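Local coordinates for protein lipopolysaccharide core heptose(I) kinase WaaP (Pseudomonas aeruginosa, PDB 6DFL) that phosphorylates the first heptose of the lipopolysaccharide inner core using ATP in a magnesium-dependent reaction, and also autophosphorylates on tyrosine, at residues A[7-12]-A[46-51]; A[82-87]-A[192-197]; A[98-101]-A[107-110]; A[152-155]-A[160-163]. One frame throughout, in Å; residues are numbered along the deposited sequence.

Interaction 1: A[7-12]-A[46-51]; sequences EPFKRL and RGYFVK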
loop_
_atom_site.group_PDB
_atom_site.type_symbol
_atom_site.label_atom_id
_atom_site.label_comp_id
_atom_site.label_asym_id
_atom_site.label_seq_id
_atom_site.Cartn_x
_atom_site.Cartn_y
_atom_site.Cartn_z
ATOM N N GLU A 7 16.622 -18.032 -15.791
ATOM C CA GLU A 7 18.023 -17.663 -15.668
ATOM C C GLU A 7 18.261 -16.858 -14.389
ATOM O O GLU A 7 17.396 -16.084 -13.967
ATOM C CB GLU A 7 18.473 -16.863 -16.890
ATOM C CG GLU A 7 18.589 -17.702 -18.169
ATOM C CD GLU A 7 19.524 -18.894 -18.023
ATOM O OE1 GLU A 7 20.627 -18.729 -17.453
ATOM O OE2 GLU A 7 19.153 -19.996 -18.481
ATOM N N PRO A 8 19.450 -16.999 -13.767
ATOM C CA PRO A 8 20.608 -17.751 -14.271
ATOM C C PRO A 8 20.650 -19.229 -13.882
ATOM O O PRO A 8 21.516 -19.957 -14.365
ATOM C CB PRO A 8 21.789 -17.008 -13.643
ATOM C CG PRO A 8 21.257 -16.537 -12.336
ATOM C CD PRO A 8 19.783 -16.249 -12.541
ATOM N N PHE A 9 19.716 -19.670 -13.044
ATOM C CA PHE A 9 19.765 -21.014 -12.484
ATOM C C PHE A 9 19.319 -22.106 -13.449
ATOM O O PHE A 9 19.466 -23.289 -13.119
ATOM C CB PHE A 9 18.916 -21.058 -11.220
ATOM C CG PHE A 9 19.270 -19.988 -10.241
ATOM C CD1 PHE A 9 20.273 -20.198 -9.295
ATOM C CD2 PHE A 9 18.634 -18.757 -10.282
ATOM C CE1 PHE A 9 20.613 -19.214 -8.396
ATOM C CE2 PHE A 9 18.976 -17.764 -9.382
ATOM C CZ PHE A 9 19.969 -17.994 -8.440
ATOM N N LYS A 10 18.780 -21.750 -14.620
ATOM C CA LYS A 10 18.409 -22.763 -15.606
ATOM C C LYS A 10 19.644 -23.491 -16.124
ATOM O O LYS A 10 19.706 -24.727 -16.107
ATOM C CB LYS A 10 17.641 -22.116 -16.760
ATOM C CG LYS A 10 16.688 -23.037 -17.515
ATOM C CD LYS A 10 15.860 -22.229 -18.534
ATOM C CE LYS A 10 14.541 -22.904 -18.894
ATOM N NZ LYS A 10 14.731 -24.155 -19.675
ATOM N N ARG A 11 20.646 -22.734 -16.588
ATOM C CA ARG A 11 21.919 -23.345 -16.954
ATOM C C ARG A 11 22.664 -23.828 -15.715
ATOM O O ARG A 11 23.112 -24.980 -15.663
ATOM C CB ARG A 11 22.774 -22.364 -17.765
ATOM C CG ARG A 11 23.113 -21.055 -17.064
ATOM C CD ARG A 11 24.272 -20.332 -17.742
ATOM N NE ARG A 11 25.076 -19.580 -16.780
ATOM C CZ ARG A 11 24.836 -18.321 -16.426
ATOM N NH1 ARG A 11 23.808 -17.672 -16.962
ATOM N NH2 ARG A 11 25.622 -17.715 -15.536
ATOM N N LEU A 12 22.765 -22.972 -14.685
ATOM C CA LEU A 12 23.545 -23.295 -13.493
ATOM C C LEU A 12 23.200 -24.664 -12.937
ATOM O O LEU A 12 24.068 -25.344 -12.381
ATOM C CB LEU A 12 23.334 -22.236 -12.406
ATOM C CG LEU A 12 24.416 -21.165 -12.225
ATOM C CD1 LEU A 12 24.496 -20.267 -13.452
ATOM C CD2 LEU A 12 24.191 -20.335 -10.959
ATOM N N ARG A 46 24.415 -10.272 -8.839
ATOM C CA ARG A 46 23.040 -9.774 -8.890
ATOM C C ARG A 46 22.409 -9.732 -7.501
ATOM O O ARG A 46 21.992 -8.667 -7.028
ATOM C CB ARG A 46 22.182 -10.624 -9.839
ATOM C CG ARG A 46 22.592 -10.593 -11.317
ATOM C CD ARG A 46 22.420 -9.216 -11.949
ATOM N NE ARG A 46 23.586 -8.862 -12.761
ATOM C CZ ARG A 46 23.764 -7.682 -13.346
ATOM N NH1 ARG A 46 22.849 -6.731 -13.217
ATOM N NH2 ARG A 46 24.858 -7.453 -14.061
ATOM N N GLY A 47 22.329 -10.875 -6.828
ATOM C CA GLY A 47 21.608 -10.889 -5.570
ATOM C C GLY A 47 20.202 -11.445 -5.689
ATOM O O GLY A 47 19.365 -10.929 -6.432
ATOM N N TYR A 48 19.946 -12.522 -4.960
ATOM C CA TYR A 48 18.683 -13.234 -4.993
ATOM C C TYR A 48 18.409 -13.758 -3.594
ATOM O O TYR A 48 19.335 -14.076 -2.845
ATOM C CB TYR A 48 18.705 -14.421 -5.960
ATOM C CG TYR A 48 19.145 -14.117 -7.372
ATOM C CD1 TYR A 48 20.481 -13.883 -7.673
ATOM C CD2 TYR A 48 18.230 -14.121 -8.417
ATOM C CE1 TYR A 48 20.889 -13.619 -8.965
ATOM C CE2 TYR A 48 18.629 -13.854 -9.715
ATOM C CZ TYR A 48 19.962 -13.604 -9.986
ATOM O OH TYR A 48 20.375 -13.339 -11.280
ATOM N N PHE A 49 17.134 -13.861 -3.249
ATOM C CA PHE A 49 16.737 -14.429 -1.972
ATOM C C PHE A 49 16.262 -15.852 -2.199
ATOM O O PHE A 49 15.536 -16.123 -3.159
ATOM C CB PHE A 49 15.661 -13.578 -1.302
ATOM C CG PHE A 49 16.149 -12.210 -0.900
ATOM C CD1 PHE A 49 16.955 -12.055 0.229
ATOM C CD2 PHE A 49 15.811 -11.080 -1.648
ATOM C CE1 PHE A 49 17.416 -10.808 0.611
ATOM C CE2 PHE A 49 16.267 -9.818 -1.272
ATOM C CZ PHE A 49 17.075 -9.689 -0.131
ATOM N N VAL A 50 16.732 -16.765 -1.356
ATOM C CA VAL A 50 16.457 -18.190 -1.476
ATOM C C VAL A 50 15.589 -18.584 -0.297
ATOM O O VAL A 50 15.992 -18.396 0.858
ATOM C CB VAL A 50 17.748 -19.019 -1.498
ATOM C CG1 VAL A 50 17.417 -20.502 -1.451
ATOM C CG2 VAL A 50 18.579 -18.679 -2.723
ATOM N N LYS A 51 14.404 -19.115 -0.579
ATOM C CA LYS A 51 13.491 -19.565 0.462
ATOM C C LYS A 51 13.260 -21.055 0.261
ATOM O O LYS A 51 12.772 -21.469 -0.794
ATOM C CB LYS A 51 12.185 -18.765 0.424
ATOM C CG LYS A 51 12.333 -17.315 0.909
ATOM C CD LYS A 51 11.429 -16.334 0.175
ATOM C CE LYS A 51 12.207 -15.575 -0.917
ATOM N NZ LYS A 51 11.450 -14.445 -1.598
#
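F9 and Y48 each swing CG away from their own carbonyl carbon and hold it beside the backbone N (chi1 -52° and -53°), which lets the two side chains pass in opposite directions, so that the rings meet as a T-shaped pair. The contact lies in the N-terminal lobe of the protein-kinase fold, where the short helix 9-12 packs against strand 48-53 of the five-stranded antiparallel sheet. The ring planes stand at 82°, with centroids 5.2 Å apart. F9 gives the edge and Y48 the face: F9 CE2 comes within 3.8 Å of Y48 CD2, over the rim of the tyrosine ring rather than its centre. P8, which follows a cis peptide bond, approaches Y48 from the opposite direction and meets the phenol end obliquely, its CD 3.7 Å from Y48 CZ. The same proline lays CG over one face of the F9 ring, so that pyrrolidine, phenyl and phenol form one buried cluster. V43 touches both P8 and F9, while V96 of strand 95-101 reaches F9 and Y48. Further along strand 48-53, K51 pairs with E78 of helix 76-87, consistent with the conserved lysine-glutamate salt bridge of protein kinases. Within segment 7-12, R11 NH1 and E7 OE1 make a weak salt bridge at 3.4 Å. Y48 is a known autophosphorylation site, unmodified here; its burial suggests that local movement would be needed for the reaction. Its hydroxyl rests against the proline ring, Y48 OH lying 3.2 Å from P8 CD and 3.5 Å from P8 CG.

Interaction 2: A[82-87]-A[192-197]; sequences IRRLHE and AQTRDA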
loop_
_atom_site.group_PDB
_atom_site.type_symbol
_atom_site.label_atom_id
_atom_site.label_comp_id
_atom_site.label_asym_id
_atom_site.label_seq_id
_atom_site.Cartn_x
_atom_site.Cartn_y
_atom_site.Cartn_z
ATOM N N ILE A 82 3.063 -14.262 -6.760
ATOM C CA ILE A 82 3.940 -13.577 -7.701
ATOM C C ILE A 82 3.445 -13.767 -9.119
ATOM O O ILE A 82 3.442 -12.830 -9.924
ATOM C CB ILE A 82 5.382 -14.075 -7.539
ATOM C CG1 ILE A 82 5.935 -13.638 -6.183
ATOM C CG2 ILE A 82 6.245 -13.597 -8.706
ATOM C CD1 ILE A 82 7.360 -14.026 -6.019
ATOM N N ARG A 83 2.992 -14.973 -9.448
ATOM C CA ARG A 83 2.563 -15.213 -10.819
ATOM C C ARG A 83 1.264 -14.480 -11.126
ATOM O O ARG A 83 1.121 -13.896 -12.203
ATOM C CB ARG A 83 2.439 -16.713 -11.063
ATOM C CG ARG A 83 3.806 -17.400 -11.116
ATOM C CD ARG A 83 4.229 -17.746 -12.529
ATOM N NE ARG A 83 3.705 -19.066 -12.872
ATOM C CZ ARG A 83 4.052 -19.767 -13.947
ATOM N NH1 ARG A 83 4.940 -19.271 -14.807
ATOM N NH2 ARG A 83 3.512 -20.966 -14.158
ATOM N N ARG A 84 0.311 -14.476 -10.189
ATOM C CA ARG A 84 -0.919 -13.734 -10.430
ATOM C C ARG A 84 -0.654 -12.240 -10.492
ATOM O O ARG A 84 -1.214 -11.551 -11.351
ATOM C CB ARG A 84 -1.977 -14.033 -9.366
ATOM C CG ARG A 84 -3.265 -13.207 -9.548
ATOM C CD ARG A 84 -4.280 -13.845 -10.570
ATOM N NE ARG A 84 -4.991 -14.970 -9.931
ATOM C CZ ARG A 84 -4.795 -16.243 -10.267
ATOM N NH1 ARG A 84 -3.955 -16.512 -11.269
ATOM N NH2 ARG A 84 -5.426 -17.242 -9.627
ATOM N N LEU A 85 0.199 -11.713 -9.610
ATOM C CA LEU A 85 0.445 -10.273 -9.624
ATOM C C LEU A 85 1.103 -9.828 -10.920
ATOM O O LEU A 85 0.875 -8.701 -11.370
ATOM C CB LEU A 85 1.307 -9.861 -8.442
ATOM C CG LEU A 85 0.584 -9.848 -7.109
ATOM C CD1 LEU A 85 1.436 -9.129 -6.086
ATOM C CD2 LEU A 85 -0.785 -9.207 -7.253
ATOM N N HIS A 86 1.936 -10.683 -11.520
ATOM C CA HIS A 86 2.527 -10.356 -12.809
ATOM C C HIS A 86 1.458 -10.310 -13.899
ATOM O O HIS A 86 1.425 -9.372 -14.702
ATOM C CB HIS A 86 3.625 -11.364 -13.150
ATOM C CG HIS A 86 4.942 -11.075 -12.477
ATOM N ND1 HIS A 86 6.036 -10.584 -13.158
ATOM C CD2 HIS A 86 5.337 -11.205 -11.185
ATOM C CE1 HIS A 86 7.044 -10.424 -12.319
ATOM N NE2 HIS A 86 6.644 -10.790 -11.113
ATOM N N GLU A 87 0.567 -11.302 -13.929
ATOM C CA GLU A 87 -0.575 -11.249 -14.836
ATOM C C GLU A 87 -1.334 -9.938 -14.683
ATOM O O GLU A 87 -1.663 -9.280 -15.677
ATOM C CB GLU A 87 -1.505 -12.441 -14.584
ATOM C CG GLU A 87 -0.896 -13.805 -14.922
ATOM C CD GLU A 87 -1.693 -14.966 -14.367
ATOM O OE1 GLU A 87 -2.942 -14.839 -14.204
ATOM O OE2 GLU A 87 -1.058 -16.012 -14.065
ATOM N N ALA A 192 0.959 -15.424 1.079
ATOM C CA ALA A 192 -0.116 -14.894 0.266
ATOM C C ALA A 192 -0.993 -16.010 -0.283
ATOM O O ALA A 192 -0.512 -17.059 -0.731
ATOM C CB ALA A 192 0.437 -14.059 -0.898
ATOM N N GLN A 193 -2.294 -15.744 -0.293
ATOM C CA GLN A 193 -3.288 -16.656 -0.834
ATOM C C GLN A 193 -3.815 -16.152 -2.172
ATOM O O GLN A 193 -4.230 -14.984 -2.300
ATOM C CB GLN A 193 -4.426 -16.827 0.153
ATOM C CG GLN A 193 -3.940 -17.342 1.458
ATOM C CD GLN A 193 -5.044 -17.411 2.453
ATOM O OE1 GLN A 193 -6.042 -16.674 2.342
ATOM N NE2 GLN A 193 -4.895 -18.295 3.443
ATOM N N THR A 194 -3.830 -17.056 -3.150
ATOM C CA THR A 194 -4.195 -16.745 -4.516
ATOM C C THR A 194 -5.431 -17.533 -4.892
ATOM O O THR A 194 -5.413 -18.773 -4.856
ATOM C CB THR A 194 -3.061 -17.093 -5.461
ATOM O OG1 THR A 194 -1.869 -16.471 -4.986
ATOM C CG2 THR A 194 -3.381 -16.649 -6.882
ATOM N N ARG A 195 -6.483 -16.812 -5.277
ATOM C CA ARG A 195 -7.734 -17.410 -5.697
ATOM C C ARG A 195 -8.191 -16.713 -6.954
ATOM O O ARG A 195 -7.534 -15.791 -7.455
ATOM C CB ARG A 195 -8.797 -17.301 -4.603
ATOM C CG ARG A 195 -8.392 -17.856 -3.262
ATOM C CD ARG A 195 -9.413 -17.446 -2.234
ATOM N NE ARG A 195 -9.176 -18.103 -0.957
ATOM C CZ ARG A 195 -8.540 -17.552 0.074
ATOM N NH1 ARG A 195 -8.066 -16.317 -0.017
ATOM N NH2 ARG A 195 -8.387 -18.248 1.201
ATOM N N ASP A 196 -9.340 -17.131 -7.459
ATOM C CA ASP A 196 -9.881 -16.331 -8.541
ATOM C C ASP A 196 -10.607 -15.105 -8.018
ATOM O O ASP A 196 -10.622 -14.083 -8.704
ATOM C CB ASP A 196 -10.770 -17.172 -9.448
ATOM C CG ASP A 196 -9.961 -17.891 -10.541
ATOM O OD1 ASP A 196 -8.767 -17.525 -10.777
ATOM O OD2 ASP A 196 -10.533 -18.814 -11.176
ATOM N N ALA A 197 -11.133 -15.159 -6.794
ATOM C CA ALA A 197 -11.686 -13.988 -6.126
ATOM C C ALA A 197 -11.290 -14.017 -4.661
ATOM O O ALA A 197 -11.446 -15.043 -3.999
ATOM C CB ALA A 197 -13.212 -13.936 -6.233
#
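R84 and D196 are joined by charge: NH2 of R84 stands 3.5 Å from OD1 of D196, but the oxygen lies well out of the guanidinium plane, so the attraction is electrostatic and not directed along an N-H. NH1 of R84 faces E87 OE1 at 3.5 Å, making R84 the centre of a small salt-bridge network at the protein surface. By hydrogen bonding, R84 NH2 also donates to R195 O, at the edge of the guanidinium; this bond is fairly straight (160°) but weak, at 3.4 Å. The apolar part comes from T194, whose CG2 packs over one guanidinium face, 3.5 Å from R84 NH2. The bends of the arginine chain at chi2 and chi3 (84° and 77°) fold the group back over this methyl. Away from the helix, R195 NH2 holds Q193 OE1 at 3.0 Å, a donor lying above the carbonyl plane. Helix 76-87, which probably corresponds to kinase helix αC, thus leans on the two-stranded sheet of 159-160 and 193-194: V159 touches both R84 and T194, A81 of the helix touches A192 and T194, and W202 of helix 200-212 meets R195 in a cation-pi contact.

Interaction 3: A[98-101]-A[107-110]; sequences YGER and RQHS
The Q108 amide and the E100 carboxylate are turned 68° apart, their side chains crossing at about a right angle. The amide oxygen instead covers a face of the R101 carbonyl group: Q108 OE1 sits almost squarely above R101 C, at 3.0 Å, brought there by the bend at chi2 (-84°). Two backbone hydrogen bonds join the strands, R101 N to H109 O at 3.1 Å and H109 N to R101 O at 2.9 Å. They make R101-H109 a hydrogen-bonded antiparallel pair, followed by the non-hydrogen-bonded pair E100-S110, near the turn of the β-hairpin 95-101/109-115 in the N-lobe sheet. There S110 CA approaches G99 O to 3.1 Å in a CA-H...O contact, while E100 CG and S110 CB touch at 3.9 Å. R101 and H109 share one face of the sheet, where F19 of helix 18-24 meets both; E100 and S110 share the other. The polar ends look beyond the hairpin: E100 pairs with R76, R101 with D17, and S110 OG bonds to A75 N. With R101 NE only 4.5 Å from H109 ND1, the arginine would tend to disfavour a protonated H109, an effect that D17, paired with R101, and the nearby E23 may offset.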
loop_
_atom_site.group_PDB
_atom_site.type_symbol
_atom_site.label_atom_id
_atom_site.label_comp_id
_atom_site.label_asym_id
_atom_site.label_seq_id
_atom_site.Cartn_x
_atom_site.Cartn_y
_atom_site.Cartn_z
ATOM N N TYR A 98 11.795 -22.145 -8.743
ATOM C CA TYR A 98 10.714 -22.624 -7.900
ATOM C C TYR A 98 10.678 -24.137 -8.012
ATOM O O TYR A 98 10.946 -24.682 -9.083
ATOM C CB TYR A 98 9.373 -22.004 -8.327
ATOM C CG TYR A 98 8.148 -22.723 -7.802
ATOM C CD1 TYR A 98 7.799 -22.637 -6.472
ATOM C CD2 TYR A 98 7.336 -23.472 -8.642
ATOM C CE1 TYR A 98 6.700 -23.264 -5.983
ATOM C CE2 TYR A 98 6.209 -24.119 -8.151
ATOM C CZ TYR A 98 5.908 -24.005 -6.805
ATOM O OH TYR A 98 4.793 -24.631 -6.295
ATOM N N GLY A 99 10.353 -24.812 -6.917
ATOM C CA GLY A 99 10.273 -26.260 -6.968
ATOM C C GLY A 99 9.446 -26.834 -5.852
ATOM O O GLY A 99 9.417 -26.297 -4.738
ATOM N N GLU A 100 8.758 -27.944 -6.144
ATOM C CA GLU A 100 8.061 -28.759 -5.156
ATOM C C GLU A 100 8.261 -30.223 -5.506
ATOM O O GLU A 100 8.099 -30.602 -6.672
ATOM C CB GLU A 100 6.563 -28.488 -5.130
ATOM C CG GLU A 100 6.085 -27.231 -4.470
ATOM C CD GLU A 100 4.588 -27.096 -4.669
ATOM O OE1 GLU A 100 3.921 -28.145 -4.749
ATOM O OE2 GLU A 100 4.081 -25.962 -4.802
ATOM N N ARG A 101 8.578 -31.048 -4.502
ATOM C CA ARG A 101 8.561 -32.495 -4.684
ATOM C C ARG A 101 8.259 -33.176 -3.358
ATOM O O ARG A 101 8.526 -32.635 -2.283
ATOM C CB ARG A 101 9.868 -33.030 -5.280
ATOM C CG ARG A 101 11.067 -33.058 -4.354
ATOM C CD ARG A 101 12.013 -34.196 -4.755
ATOM N NE ARG A 101 13.365 -34.026 -4.217
ATOM C CZ ARG A 101 14.458 -33.930 -4.972
ATOM N NH1 ARG A 101 14.356 -34.004 -6.297
ATOM N NH2 ARG A 101 15.649 -33.771 -4.404
ATOM N N ARG A 107 3.440 -32.834 2.982
ATOM C CA ARG A 107 4.780 -32.574 3.500
ATOM C C ARG A 107 5.766 -32.596 2.330
ATOM O O ARG A 107 6.507 -33.561 2.123
ATOM C CB ARG A 107 5.128 -33.602 4.577
ATOM C CG ARG A 107 4.171 -33.586 5.757
ATOM C CD ARG A 107 4.669 -34.458 6.909
ATOM N NE ARG A 107 4.002 -34.137 8.174
ATOM C CZ ARG A 107 4.179 -34.800 9.320
ATOM N NH1 ARG A 107 5.006 -35.841 9.381
ATOM N NH2 ARG A 107 3.521 -34.423 10.411
ATOM N N GLN A 108 5.772 -31.505 1.564
ATOM C CA GLN A 108 6.612 -31.340 0.384
ATOM C C GLN A 108 7.929 -30.661 0.747
ATOM O O GLN A 108 8.002 -29.882 1.696
ATOM C CB GLN A 108 5.885 -30.492 -0.671
ATOM C CG GLN A 108 4.656 -31.121 -1.323
ATOM C CD GLN A 108 5.022 -32.018 -2.491
ATOM O OE1 GLN A 108 5.749 -31.610 -3.399
ATOM N NE2 GLN A 108 4.542 -33.256 -2.459
ATOM N N HIS A 109 8.966 -30.937 -0.036
ATOM C CA HIS A 109 10.202 -30.159 -0.017
ATOM C C HIS A 109 10.097 -29.102 -1.118
ATOM O O HIS A 109 9.979 -29.444 -2.297
ATOM C CB HIS A 109 11.421 -31.066 -0.237
ATOM C CG HIS A 109 12.731 -30.335 -0.342
ATOM N ND1 HIS A 109 13.821 -30.856 -1.010
ATOM C CD2 HIS A 109 13.138 -29.140 0.152
ATOM C CE1 HIS A 109 14.834 -30.009 -0.936
ATOM N NE2 HIS A 109 14.446 -28.959 -0.235
ATOM N N SER A 110 10.130 -27.825 -0.751
ATOM C CA SER A 110 9.994 -26.801 -1.774
ATOM C C SER A 110 11.046 -25.717 -1.634
ATOM O O SER A 110 11.693 -25.565 -0.602
ATOM C CB SER A 110 8.608 -26.150 -1.757
ATOM O OG SER A 110 8.511 -25.211 -0.693
#

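Interaction 4: A[152-155]-A[160-163]; sequences GDMH and NHRD
H155 and N160 bring the two backbones nearest, CA to CA 5.7 Å, where the end of helix 137-156 lies beside the chain leaving the short strand 159-160. R162 takes a positive phi (87°), turning the chain between H161 and D163; the H161-R162-D163 sequence is the HRD motif of the kinase catalytic loop, and D163 is the probable active-site residue. M154, present as selenomethionine, carries the contact. Its bend at chi3 (75°) turns the terminal methyl onto the start of the motif, with M154 CE 3.4 Å from H161 N and equally near H161 CB. The selenium comes obliquely to the imidazole, M154 SE 4.0 Å from H161 ND1, while D163 O lies over one face of the same ring. H155 CD2 adds a looser touch, 4.1 Å from N160 CA. Both nitrogens of the buried H155 ring are engaged, ND1 with Y231 and NE2 with D206, and H161 NE2 is tied to D188 O. Around this, D206 of helix 200-212 accepts from the backbone N of H161 and R162, as the helix αF aspartate does in protein kinases, so helices 137-156 and 200-212 together hold the catalytic loop beside the short strand 159-160.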
loop_
_atom_site.group_PDB
_atom_site.type_symbol
_atom_site.label_atom_id
_atom_site.label_comp_id
_atom_site.label_asym_id
_atom_site.label_seq_id
_atom_site.Cartn_x
_atom_site.Cartn_y
_atom_site.Cartn_z
ATOM N N GLY A 152 -5.791 -2.625 -3.779
ATOM C CA GLY A 152 -6.979 -2.837 -4.593
ATOM C C GLY A 152 -6.729 -3.730 -5.788
ATOM O O GLY A 152 -7.453 -4.702 -6.003
ATOM N N ASP A 153 -5.674 -3.435 -6.560
ATOM C CA ASP A 153 -5.352 -4.261 -7.724
ATOM C C ASP A 153 -5.049 -5.695 -7.318
ATOM O O ASP A 153 -5.543 -6.648 -7.937
ATOM C CB ASP A 153 -4.168 -3.665 -8.490
ATOM C CG ASP A 153 -4.608 -2.689 -9.601
ATOM O OD1 ASP A 153 -5.803 -2.342 -9.650
ATOM O OD2 ASP A 153 -3.748 -2.277 -10.412
HETATM N N MSE A 154 -4.249 -5.862 -6.273
HETATM C CA MSE A 154 -3.941 -7.152 -5.712
HETATM C C MSE A 154 -5.207 -7.925 -5.352
HETATM O O MSE A 154 -5.349 -9.093 -5.709
HETATM C CB MSE A 154 -3.091 -6.947 -4.478
HETATM C CG MSE A 154 -2.097 -8.012 -4.163
HETATM SE SE MSE A 154 -1.138 -7.411 -2.560
HETATM C CE MSE A 154 -2.539 -7.750 -1.244
ATOM N N HIS A 155 -6.108 -7.266 -4.621
ATOM C CA HIS A 155 -7.320 -7.935 -4.170
ATOM C C HIS A 155 -8.211 -8.296 -5.338
ATOM O O HIS A 155 -8.717 -9.420 -5.403
ATOM C CB HIS A 155 -8.085 -7.064 -3.191
ATOM C CG HIS A 155 -7.450 -6.983 -1.849
ATOM N ND1 HIS A 155 -7.843 -6.072 -0.895
ATOM C CD2 HIS A 155 -6.447 -7.706 -1.299
ATOM C CE1 HIS A 155 -7.101 -6.233 0.186
ATOM N NE2 HIS A 155 -6.252 -7.219 -0.034
ATOM N N ASN A 160 -4.757 -12.039 -1.687
ATOM C CA ASN A 160 -4.671 -11.318 -0.427
ATOM C C ASN A 160 -3.292 -11.553 0.199
ATOM O O ASN A 160 -2.750 -12.665 0.175
ATOM C CB ASN A 160 -5.798 -11.704 0.544
ATOM C CG ASN A 160 -5.744 -13.149 0.966
ATOM O OD1 ASN A 160 -6.065 -14.027 0.176
ATOM N ND2 ASN A 160 -5.347 -13.411 2.233
ATOM N N HIS A 161 -2.721 -10.486 0.743
ATOM C CA HIS A 161 -1.317 -10.515 1.108
ATOM C C HIS A 161 -1.074 -11.384 2.326
ATOM O O HIS A 161 -0.266 -12.307 2.267
ATOM C CB HIS A 161 -0.807 -9.111 1.371
ATOM C CG HIS A 161 0.672 -9.020 1.340
ATOM N ND1 HIS A 161 1.348 -8.192 0.473
ATOM C CD2 HIS A 161 1.613 -9.695 2.039
ATOM C CE1 HIS A 161 2.648 -8.339 0.664
ATOM N NE2 HIS A 161 2.836 -9.251 1.600
ATOM N N ARG A 162 -1.767 -11.081 3.424
ATOM C CA ARG A 162 -1.692 -11.723 4.737
ATOM C C ARG A 162 -0.608 -11.094 5.597
ATOM O O ARG A 162 -0.673 -11.167 6.821
ATOM C CB ARG A 162 -1.480 -13.222 4.644
ATOM C CG ARG A 162 -2.721 -13.945 4.271
ATOM C CD ARG A 162 -2.680 -15.343 4.761
ATOM N NE ARG A 162 -3.088 -15.416 6.165
ATOM C CZ ARG A 162 -3.228 -16.554 6.834
ATOM N NH1 ARG A 162 -2.986 -17.704 6.221
ATOM N NH2 ARG A 162 -3.637 -16.537 8.093
ATOM N N ASP A 163 0.354 -10.428 4.975
ATOM C CA ASP A 163 1.301 -9.560 5.653
ATOM C C ASP A 163 1.373 -8.207 4.964
ATOM O O ASP A 163 2.438 -7.737 4.545
ATOM C CB ASP A 163 2.651 -10.254 5.695
ATOM C CG ASP A 163 2.610 -11.491 6.547
ATOM O OD1 ASP A 163 2.319 -11.351 7.750
ATOM O OD2 ASP A 163 2.815 -12.590 6.013
#

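From the N terminus, interaction 1 closes the first loop, bringing strand 48-53 back to helix 9-12 before any other contact begins. Interaction 2 then opens at helix 76-87 and closes only at 192-197, a span of more than a hundred residues that links the N-lobe helix to the C-lobe. Within that span lie two short closures in series: interaction 3, the hairpin of strands 95-101 and 109-115, and interaction 4, from helix 137-156 to the catalytic loop. No contacts cross. Interactions 1 and 3 share the N-lobe sheet, their centres about 17 Å apart. Interactions 2 and 4 touch directly, Q193 O and N160 N lying 3.1 Å apart in a probable hydrogen bond.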